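Local coordinates for protein dihydropteroate synthase (Burkholderia cenocepacia, PDB 2Y5S) that probably catalyses the condensation of para-aminobenzoate with 6-hydroxymethyl-7,8-dihydropterin diphosphate to form 7,8-dihydropteroate, the precursor of folates, at residues G131-V136 / R181-A186; A230-K235 / L259-R264; R54-G59 / R94-P99. All coordinates share one frame; numbering follows the deposited sequence. Where two conformers were deposited one is given.

Contact 1. Residues G131-V136 / R181-A186; sequences GAIDAV and RDAGVA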
loop_
_atom_site.group_PDB
_atom_site.type_symbol
_atom_site.label_atom_id
_atom_site.label_comp_id
_atom_site.label_asym_id
_atom_site.label_seq_id
_atom_site.Cartn_x
_atom_site.Cartn_y
_atom_site.Cartn_z
ATOM N N GLY B 131 10.806 -13.053 -35.903
ATOM C CA GLY B 131 9.454 -13.224 -36.406
ATOM C C GLY B 131 8.322 -12.716 -35.507
ATOM O O GLY B 131 7.161 -12.788 -35.896
ATOM N N ALA B 132 8.647 -12.199 -34.324
ATOM C CA ALA B 132 7.613 -11.742 -33.381
ATOM C C ALA B 132 6.887 -10.508 -33.926
ATOM O O ALA B 132 5.649 -10.425 -33.875
ATOM C CB ALA B 132 8.209 -11.436 -32.042
ATOM N N ILE B 133 7.645 -9.551 -34.454
ATOM C CA ILE B 133 7.013 -8.346 -35.019
ATOM C C ILE B 133 6.015 -8.677 -36.158
ATOM O O ILE B 133 4.893 -8.137 -36.199
ATOM C CB ILE B 133 8.059 -7.294 -35.458
ATOM C CG1 ILE B 133 8.726 -6.692 -34.210
ATOM C CG2 ILE B 133 7.393 -6.183 -36.262
ATOM C CD1 ILE B 133 9.862 -5.684 -34.522
ATOM N N ASP B 134 6.419 -9.580 -37.054
ATOM C CA ASP B 134 5.556 -10.052 -38.130
ATOM C C ASP B 134 4.268 -10.711 -37.617
ATOM O O ASP B 134 3.200 -10.561 -38.211
ATOM C CB ASP B 134 6.314 -11.049 -39.034
ATOM C CG ASP B 134 6.896 -10.395 -40.267
ATOM O OD1 ASP B 134 7.282 -9.205 -40.202
ATOM O OD2 ASP B 134 6.946 -11.072 -41.317
ATOM N N ALA B 135 4.403 -11.467 -36.537
ATOM C CA ALA B 135 3.290 -12.108 -35.861
ATOM C C ALA B 135 2.229 -11.121 -35.352
ATOM O O ALA B 135 1.043 -11.437 -35.374
ATOM C CB ALA B 135 3.809 -12.925 -34.709
ATOM N N VAL B 136 2.650 -9.939 -34.907
ATOM C CA VAL B 136 1.730 -8.998 -34.221
ATOM C C VAL B 136 1.388 -7.723 -35.006
ATOM O O VAL B 136 0.528 -6.957 -34.583
ATOM C CB VAL B 136 2.285 -8.551 -32.852
ATOM C CG1 VAL B 136 2.598 -9.750 -31.961
ATOM C CG2 VAL B 136 3.495 -7.652 -33.013
ATOM N N ARG B 181 6.521 0.329 -34.612
ATOM C CA ARG B 181 5.917 1.360 -35.451
ATOM C C ARG B 181 6.427 1.333 -36.897
ATOM O O ARG B 181 5.638 1.527 -37.835
ATOM C CB ARG B 181 6.095 2.741 -34.827
ATOM C CG ARG B 181 5.200 2.921 -33.587
ATOM C CD ARG B 181 5.351 4.264 -32.923
ATOM N NE ARG B 181 5.080 5.353 -33.850
ATOM C CZ ARG B 181 5.967 6.251 -34.281
ATOM N NH1 ARG B 181 7.229 6.255 -33.846
ATOM N NH2 ARG B 181 5.577 7.173 -35.151
ATOM N N ASP B 182 7.723 1.065 -37.071
ATOM C CA ASP B 182 8.311 0.917 -38.407
ATOM C C ASP B 182 7.671 -0.210 -39.202
ATOM O O ASP B 182 7.693 -0.187 -40.421
ATOM C CB ASP B 182 9.809 0.627 -38.325
ATOM C CG ASP B 182 10.614 1.812 -37.866
ATOM O OD1 ASP B 182 10.100 2.945 -37.913
ATOM O OD2 ASP B 182 11.772 1.603 -37.457
ATOM N N ALA B 183 7.141 -1.217 -38.517
ATOM C CA ALA B 183 6.443 -2.318 -39.187
ATOM C C ALA B 183 4.944 -2.060 -39.358
ATOM O O ALA B 183 4.223 -2.949 -39.816
ATOM C CB ALA B 183 6.671 -3.618 -38.425
ATOM N N GLY B 184 4.474 -0.864 -38.995
ATOM C CA GLY B 184 3.070 -0.468 -39.189
ATOM C C GLY B 184 2.169 -0.486 -37.955
ATOM O O GLY B 184 0.979 -0.188 -38.056
ATOM N N VAL B 185 2.714 -0.829 -36.790
ATOM C CA VAL B 185 1.910 -0.890 -35.560
ATOM C C VAL B 185 1.581 0.523 -35.096
ATOM O O VAL B 185 2.488 1.316 -34.910
ATOM C CB VAL B 185 2.655 -1.646 -34.425
ATOM C CG1 VAL B 185 1.899 -1.528 -33.076
ATOM C CG2 VAL B 185 2.856 -3.116 -34.804
ATOM N N ALA B 186 0.293 0.840 -34.929
ATOM C CA ALA B 186 -0.110 2.125 -34.346
ATOM C C ALA B 186 0.409 2.255 -32.913
ATOM O O ALA B 186 0.351 1.302 -32.123
ATOM C CB ALA B 186 -1.639 2.300 -34.373
#

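Contact 2. Residues A230-K235 / L259-R264; sequences AGMSRK and LCAVER. With 78H (7,8-dihydropteroate), chain P; EDO (1,2-ethanediol), chain S.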
loop_
_atom_site.group_PDB
_atom_site.type_symbol
_atom_site.label_atom_id
_atom_site.label_comp_id
_atom_site.label_asym_id
_atom_site.label_seq_id
_atom_site.Cartn_x
_atom_site.Cartn_y
_atom_site.Cartn_z
ATOM N N ALA B 230 3.335 -2.644 -14.953
ATOM C CA ALA B 230 4.322 -2.994 -13.942
ATOM C C ALA B 230 3.936 -4.319 -13.293
ATOM O O ALA B 230 2.798 -4.521 -12.896
ATOM C CB ALA B 230 4.401 -1.914 -12.887
ATOM N N GLY B 231 4.907 -5.202 -13.182
ATOM C CA GLY B 231 4.707 -6.497 -12.554
ATOM C C GLY B 231 5.768 -6.764 -11.500
ATOM O O GLY B 231 6.912 -7.066 -11.834
ATOM N N MET B 232 5.386 -6.673 -10.224
ATOM C CA MET B 232 6.306 -6.963 -9.119
ATOM C C MET B 232 5.832 -8.053 -8.179
ATOM O O MET B 232 6.527 -8.387 -7.221
ATOM C CB MET B 232 6.523 -5.679 -8.342
ATOM C CG MET B 232 7.266 -4.669 -9.177
ATOM S SD MET B 232 7.333 -3.096 -8.378
ATOM C CE MET B 232 5.713 -2.542 -8.789
ATOM N N SER B 233 4.660 -8.621 -8.485
ATOM C CA SER B 233 3.938 -9.498 -7.569
ATOM C C SER B 233 4.753 -10.723 -7.140
ATOM O O SER B 233 5.188 -11.505 -7.977
ATOM C CB SER B 233 2.617 -9.922 -8.205
ATOM O OG SER B 233 1.880 -10.801 -7.360
ATOM N N ARG B 234 4.935 -10.866 -5.828
ATOM C CA ARG B 234 5.658 -11.978 -5.214
ATOM C C ARG B 234 7.136 -12.100 -5.591
ATOM O O ARG B 234 7.753 -13.117 -5.319
ATOM C CB ARG B 234 4.916 -13.307 -5.451
ATOM C CG ARG B 234 3.481 -13.246 -4.961
ATOM C CD ARG B 234 2.794 -14.584 -5.083
ATOM N NE ARG B 234 1.514 -14.600 -4.374
ATOM C CZ ARG B 234 0.619 -15.577 -4.496
ATOM N NH1 ARG B 234 0.851 -16.609 -5.316
ATOM N NH2 ARG B 234 -0.523 -15.519 -3.818
ATOM N N LYS B 235 7.720 -11.045 -6.149
ATOM C CA LYS B 235 9.047 -11.158 -6.734
ATOM C C LYS B 235 10.158 -11.007 -5.696
ATOM O O LYS B 235 9.928 -10.545 -4.579
ATOM C CB LYS B 235 9.212 -10.162 -7.870
ATOM C CG LYS B 235 8.421 -10.533 -9.141
ATOM C CD LYS B 235 8.874 -9.710 -10.341
ATOM C CE LYS B 235 8.152 -10.140 -11.620
ATOM N NZ LYS B 235 8.454 -9.210 -12.738
ATOM N N LEU B 259 0.701 -0.433 -5.221
ATOM C CA LEU B 259 0.316 0.944 -4.855
ATOM C C LEU B 259 1.345 1.987 -5.205
ATOM O O LEU B 259 1.014 3.070 -5.711
ATOM C CB LEU B 259 0.025 1.043 -3.354
ATOM C CG LEU B 259 -1.309 0.457 -2.900
ATOM C CD1 LEU B 259 -1.311 0.212 -1.379
ATOM C CD2 LEU B 259 -2.486 1.382 -3.339
ATOM N N CYS B 260 2.605 1.695 -4.890
ATOM C CA CYS B 260 3.705 2.556 -5.281
ATOM C C CYS B 260 3.737 2.781 -6.793
ATOM O O CYS B 260 3.929 3.902 -7.266
ATOM C CB CYS B 260 5.029 1.954 -4.815
ATOM S SG CYS B 260 6.401 2.979 -5.222
ATOM N N ALA B 261 3.546 1.716 -7.556
ATOM C CA ALA B 261 3.564 1.820 -9.010
ATOM C C ALA B 261 2.434 2.721 -9.493
ATOM O O ALA B 261 2.655 3.580 -10.348
ATOM C CB ALA B 261 3.472 0.445 -9.666
ATOM N N VAL B 262 1.227 2.554 -8.949
ATOM C CA VAL B 262 0.110 3.412 -9.394
ATOM C C VAL B 262 0.304 4.839 -8.909
ATOM O O VAL B 262 -0.044 5.768 -9.611
ATOM C CB VAL B 262 -1.309 2.853 -9.026
ATOM C CG1 VAL B 262 -1.491 1.459 -9.643
ATOM C CG2 VAL B 262 -1.558 2.829 -7.528
ATOM N N GLU B 263 0.896 5.021 -7.729
ATOM C CA GLU B 263 1.222 6.365 -7.257
ATOM C C GLU B 263 2.198 7.035 -8.239
ATOM O O GLU B 263 2.136 8.253 -8.477
ATOM C CB GLU B 263 1.817 6.310 -5.847
ATOM C CG GLU B 263 2.093 7.684 -5.191
ATOM C CD GLU B 263 0.821 8.449 -4.860
ATOM O OE1 GLU B 263 -0.283 7.884 -5.008
ATOM O OE2 GLU B 263 0.919 9.621 -4.442
ATOM N N ARG B 264 3.085 6.225 -8.812
ATOM C CA ARG B 264 4.064 6.700 -9.782
ATOM C C ARG B 264 3.598 6.586 -11.248
ATOM O O ARG B 264 4.429 6.525 -12.148
ATOM C CB ARG B 264 5.394 5.954 -9.578
ATOM C CG ARG B 264 6.474 6.757 -8.854
ATOM C CD ARG B 264 6.117 7.094 -7.420
ATOM N NE ARG B 264 6.202 5.914 -6.562
ATOM C CZ ARG B 264 6.040 5.920 -5.242
ATOM N NH1 ARG B 264 5.789 7.034 -4.570
ATOM N NH2 ARG B 264 6.123 4.789 -4.586
HETATM O O4 78H P . 7.001 -8.241 -14.803
HETATM C C4 78H P . 6.474 -8.773 -15.781
HETATM C C5 78H P . 6.427 -10.175 -15.933
HETATM N N3 78H P . 5.920 -7.970 -16.791
HETATM C C9 78H P . 5.821 -10.692 -17.101
HETATM N N5 78H P . 6.901 -11.002 -14.967
HETATM C C2 78H P . 5.345 -8.562 -17.957
HETATM N N8 78H P . 5.738 -12.063 -17.305
HETATM N N1 78H P . 5.303 -9.899 -18.061
HETATM C C6 78H P . 6.889 -12.340 -15.135
HETATM N N2 78H P . 4.853 -7.795 -18.942
HETATM C C7 78H P . 6.450 -13.010 -16.439
HETATM C C10 78H P . 7.349 -13.249 -14.031
HETATM N N11 78H P . 8.808 -13.400 -14.070
HETATM C C15 78H P . 9.498 -13.230 -12.950
HETATM C C16 78H P . 10.611 -12.396 -12.919
HETATM C C17 78H P . 9.065 -13.885 -11.796
HETATM C C18 78H P . 11.309 -12.229 -11.736
HETATM C C19 78H P . 9.765 -13.717 -10.609
HETATM C C20 78H P . 10.888 -12.894 -10.582
HETATM C C21 78H P . 11.643 -12.681 -9.266
HETATM O O22 78H P . 12.431 -11.733 -9.241
HETATM O O23 78H P . 11.340 -13.365 -8.264
HETATM C C1 EDO S . 6.859 -15.832 -7.871
HETATM O O1 EDO S . 8.181 -15.619 -7.374
HETATM C C2 EDO S . 6.576 -14.840 -8.988
HETATM O O2 EDO S . 5.852 -15.489 -10.036
#

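Contact 3. Residues R54-G59 / R94-P99; sequences RMIAEG and RPLNVP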
loop_
_atom_site.group_PDB
_atom_site.type_symbol
_atom_site.label_atom_id
_atom_site.label_comp_id
_atom_site.label_asym_id
_atom_site.label_seq_id
_atom_site.Cartn_x
_atom_site.Cartn_y
_atom_site.Cartn_z
ATOM N N ARG B 54 -12.981 -16.687 -10.664
ATOM C CA ARG B 54 -12.713 -16.128 -9.336
ATOM C C ARG B 54 -12.006 -14.764 -9.431
ATOM O O ARG B 54 -12.399 -13.822 -8.752
ATOM C CB ARG B 54 -11.874 -17.120 -8.504
ATOM C CG ARG B 54 -11.371 -16.609 -7.147
ATOM C CD ARG B 54 -12.513 -16.158 -6.243
ATOM N NE ARG B 54 -13.562 -17.170 -6.122
ATOM C CZ ARG B 54 -13.610 -18.136 -5.202
ATOM N NH1 ARG B 54 -12.656 -18.262 -4.281
ATOM N NH2 ARG B 54 -14.629 -18.991 -5.202
ATOM N N MET B 55 -10.980 -14.663 -10.277
ATOM C CA MET B 55 -10.244 -13.388 -10.429
ATOM C C MET B 55 -11.127 -12.261 -10.976
ATOM O O MET B 55 -11.068 -11.136 -10.478
ATOM C CB MET B 55 -8.966 -13.561 -11.264
ATOM C CG MET B 55 -7.821 -14.193 -10.453
ATOM S SD MET B 55 -6.245 -14.275 -11.325
ATOM C CE MET B 55 -6.717 -15.190 -12.773
ATOM N N ILE B 56 -11.967 -12.569 -11.963
ATOM C CA ILE B 56 -12.953 -11.599 -12.443
ATOM C C ILE B 56 -13.902 -11.184 -11.306
ATOM O O ILE B 56 -14.149 -9.996 -11.105
ATOM C CB ILE B 56 -13.753 -12.132 -13.656
ATOM C CG1 ILE B 56 -12.827 -12.277 -14.873
ATOM C CG2 ILE B 56 -14.939 -11.190 -13.976
ATOM C CD1 ILE B 56 -13.270 -13.353 -15.856
ATOM N N ALA B 57 -14.409 -12.152 -10.547
ATOM C CA ALA B 57 -15.268 -11.847 -9.403
ATOM C C ALA B 57 -14.565 -10.955 -8.378
ATOM O O ALA B 57 -15.210 -10.124 -7.726
ATOM C CB ALA B 57 -15.756 -13.150 -8.733
ATOM N N GLU B 58 -13.248 -11.116 -8.238
ATOM C CA GLU B 58 -12.463 -10.312 -7.295
ATOM C C GLU B 58 -12.123 -8.913 -7.829
ATOM O O GLU B 58 -11.606 -8.094 -7.097
ATOM C CB GLU B 58 -11.171 -11.036 -6.894
ATOM C CG GLU B 58 -11.401 -12.209 -5.957
ATOM C CD GLU B 58 -10.134 -12.990 -5.668
ATOM O OE1 GLU B 58 -9.027 -12.504 -5.972
ATOM O OE2 GLU B 58 -10.236 -14.097 -5.119
ATOM N N GLY B 59 -12.411 -8.657 -9.100
ATOM C CA GLY B 59 -12.241 -7.334 -9.696
ATOM C C GLY B 59 -11.136 -7.235 -10.737
ATOM O O GLY B 59 -10.764 -6.133 -11.120
ATOM N N ARG B 94 -12.767 -16.170 -23.954
ATOM C CA ARG B 94 -13.277 -15.123 -24.865
ATOM C C ARG B 94 -14.697 -14.654 -24.589
ATOM O O ARG B 94 -14.950 -13.451 -24.602
ATOM C CB ARG B 94 -13.192 -15.563 -26.332
ATOM C CG ARG B 94 -12.065 -14.928 -27.071
ATOM C CD ARG B 94 -12.045 -15.366 -28.522
ATOM N NE ARG B 94 -13.045 -14.689 -29.343
ATOM C CZ ARG B 94 -12.976 -13.420 -29.746
ATOM N NH1 ARG B 94 -11.953 -12.644 -29.389
ATOM N NH2 ARG B 94 -13.950 -12.925 -30.507
ATOM N N PRO B 95 -15.640 -15.597 -24.363
ATOM C CA PRO B 95 -17.016 -15.181 -24.116
ATOM C C PRO B 95 -17.189 -14.261 -22.896
ATOM O O PRO B 95 -18.141 -13.490 -22.866
ATOM C CB PRO B 95 -17.756 -16.513 -23.923
ATOM C CG PRO B 95 -16.977 -17.489 -24.702
ATOM C CD PRO B 95 -15.540 -17.058 -24.533
ATOM N N LEU B 96 -16.262 -14.302 -21.930
ATOM C CA LEU B 96 -16.380 -13.482 -20.724
ATOM C C LEU B 96 -16.206 -11.964 -20.951
ATOM O O LEU B 96 -16.475 -11.176 -20.051
ATOM C CB LEU B 96 -15.405 -13.967 -19.638
ATOM C CG LEU B 96 -15.621 -15.390 -19.102
ATOM C CD1 LEU B 96 -14.574 -15.738 -18.057
ATOM C CD2 LEU B 96 -17.031 -15.572 -18.541
ATOM N N ASN B 97 -15.763 -11.566 -22.142
ATOM C CA ASN B 97 -15.613 -10.154 -22.491
ATOM C C ASN B 97 -14.738 -9.403 -21.483
ATOM O O ASN B 97 -15.118 -8.368 -20.971
ATOM C CB ASN B 97 -16.993 -9.495 -22.662
ATOM C CG ASN B 97 -17.818 -10.156 -23.766
ATOM O OD1 ASN B 97 -17.268 -10.774 -24.672
ATOM N ND2 ASN B 97 -19.138 -10.030 -23.688
ATOM N N VAL B 98 -13.563 -9.971 -21.216
ATOM C CA VAL B 98 -12.538 -9.347 -20.385
ATOM C C VAL B 98 -11.209 -9.448 -21.144
ATOM O O VAL B 98 -10.915 -10.462 -21.763
ATOM C CB VAL B 98 -12.443 -10.007 -18.977
ATOM C CG1 VAL B 98 -12.143 -11.488 -19.081
ATOM C CG2 VAL B 98 -11.406 -9.316 -18.120
ATOM N N PRO B 99 -10.419 -8.360 -21.151
ATOM C CA PRO B 99 -9.191 -8.475 -21.934
ATOM C C PRO B 99 -8.343 -9.711 -21.585
ATOM O O PRO B 99 -8.093 -10.001 -20.406
ATOM C CB PRO B 99 -8.448 -7.179 -21.613
ATOM C CG PRO B 99 -9.565 -6.171 -21.314
ATOM C CD PRO B 99 -10.691 -6.967 -20.722
#

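Contact 1. Residues G131-V136 / R181-A186
Ile133 and Ala183 meet methyl to methyl, and no ring, amide or guanidinium group takes part across this contact. The touching atoms are Ile133 CG2 and Ala183 CB, 3.4 Å apart, which is tighter than usual for two carbons. In Ile133 the longer branch sits beside the backbone N (chi1 -70°), and this leaves the short CG2 branch to face the alanine. A looser approach lies next to it, with Val185 CG2 4.5 Å from Val136 O. No hydrogen bond joins the two segments. Gly184 has positive phi and closes the end of helix 165-182 in a Schellman motif. The chain turns there, and Ala183 and Val185 on its two sides both point toward residues 131-136. The carbonyls beside the seam have arginine partners: Val136 O accepts from Arg189 and Ala183 O from Arg137. Val136 and Val185 both rest on Leu143 of strand 142-146. Ile133 also packs on Arg176, Ala179 and Leu180 of helix 165-182. Ala132 and Val136 touch Met110 of helix 107-115, so the short helix 132-136 sits between these two longer helices on the outside of the barrel.

Contact 2. Residues A230-K235 / L259-R264
Ala230 and Met232 pack on Ala261 directly behind the 7,8-dihydropteroate pocket of this TIM barrel, and Gly231 and Lys235 of the same loop line that pocket. Ala261 CB on helix 251-263 is the shared surface. It lies 3.8 Å from Met232 CE and 4.1 Å from Ala230 CB. The methionine chain bends at its last torsion (chi3 -80°), which brings its terminal methyl onto the alanine. These are apolar contacts, and no hydrogen bond crosses between the segments. Val269 of strand 268-271 also packs on Ala261, while Leu210 of helix 204-211 touches Met232.

On the pocket side, Lys235 lies over one face of the aminobenzoate ring. Its CG, CD and CE run along that face, with CE 3.6 Å from C15 of the ligand. The chain is extended beyond CG and carries NZ on to the pterin. There Lys235 NZ donates to O4 of the ligand at 2.7 Å and weakly to N5. A type II turn from Met232 to Lys235, closed by Lys235 N to Met232 O, precedes the lysine. The long side chain then reaches back, and NZ bonds Gly231 O at 2.8 Å from above the carbonyl plane. NZ also bonds Phe196 O.

Ala230 and Met232 thus give the helix an apolar face. Toward the ligand, Lys235 offers its aliphatic chain to the ring and its amine to the pterin. Two protein carbonyls and the pterin grip that amine, which probably fixes its position when product is bound.

Contact 3. Residues R54-G59 / R94-P99
Ile56 meets Leu96 and Val98 in a small, partly buried apolar contact on the outer layer of the TIM barrel. It joins the end of helix 45-58 to the loop that leads from helix 79-93 into strand 100-103. One atom of the isoleucine does all the close touching. Ile56 CD1 lies 3.5 Å from Leu96 CD1, somewhat tighter than normal packing of methyls. The same Ile56 CD1 is 3.9 Å from Val98 CG1. The valine was modelled in two conformers, so this second half of the contact is less certain than the first.

The two approaches differ in direction. The side chains of Ile56 and Leu96 cross obliquely, whereas Ile56 and Val98 reach for each other tip to tip. The long branch of Ile56 is set beside the backbone N (chi1 -67°) and then runs on nearly extended (chi2 152°). This branch carries its terminal methyl across to the other segment, where the nearest CA atoms, of Ile56 and Val98, are 8.3 Å apart. No hydrogen bond is made between the two segments.

Each segment is shaped by its own backbone bonds. Gly59 has positive phi and ends helix 45-58 in a Schellman motif, with Gly59 N bonded to Ile56 O at 3.0 Å. Residues 94-96 form a short 3-10 turn closed by Asn97 N to Arg94 O. Leu96 is on the solvent side and Val98 is buried.

Leu63 of strand 62-66 packs under both Ile56 and Val98. Pro99 is backbone-bonded to that same residue as the loop enters strand 100-103. Beyond Ile56, Met55 and Glu58 turn to Val274 of helix 274-291, which flanks helix 45-58.

Overall arrangement
All three contacts belong to the pterin-binding TIM barrel, and none touches another. Contact 2 is the one that includes residues of the 7,8-dihydropteroate pocket. Contact 3 is its nearer neighbour, with centres 21 Å apart and nearest atoms about 9 Å apart. Contact 1 lies across the chain's centre from contact 2, 28 Å away between centres, with nearest atoms about 18 Å apart. Contact 1 lies outside the pocket: the side chain of Val136 is about 13 Å from 7,8-dihydropteroate. Contacts 1 and 3 are also 28 Å apart between centres. Both are apolar joints in the outer layer, while contact 2 is buried and backs the pocket loop.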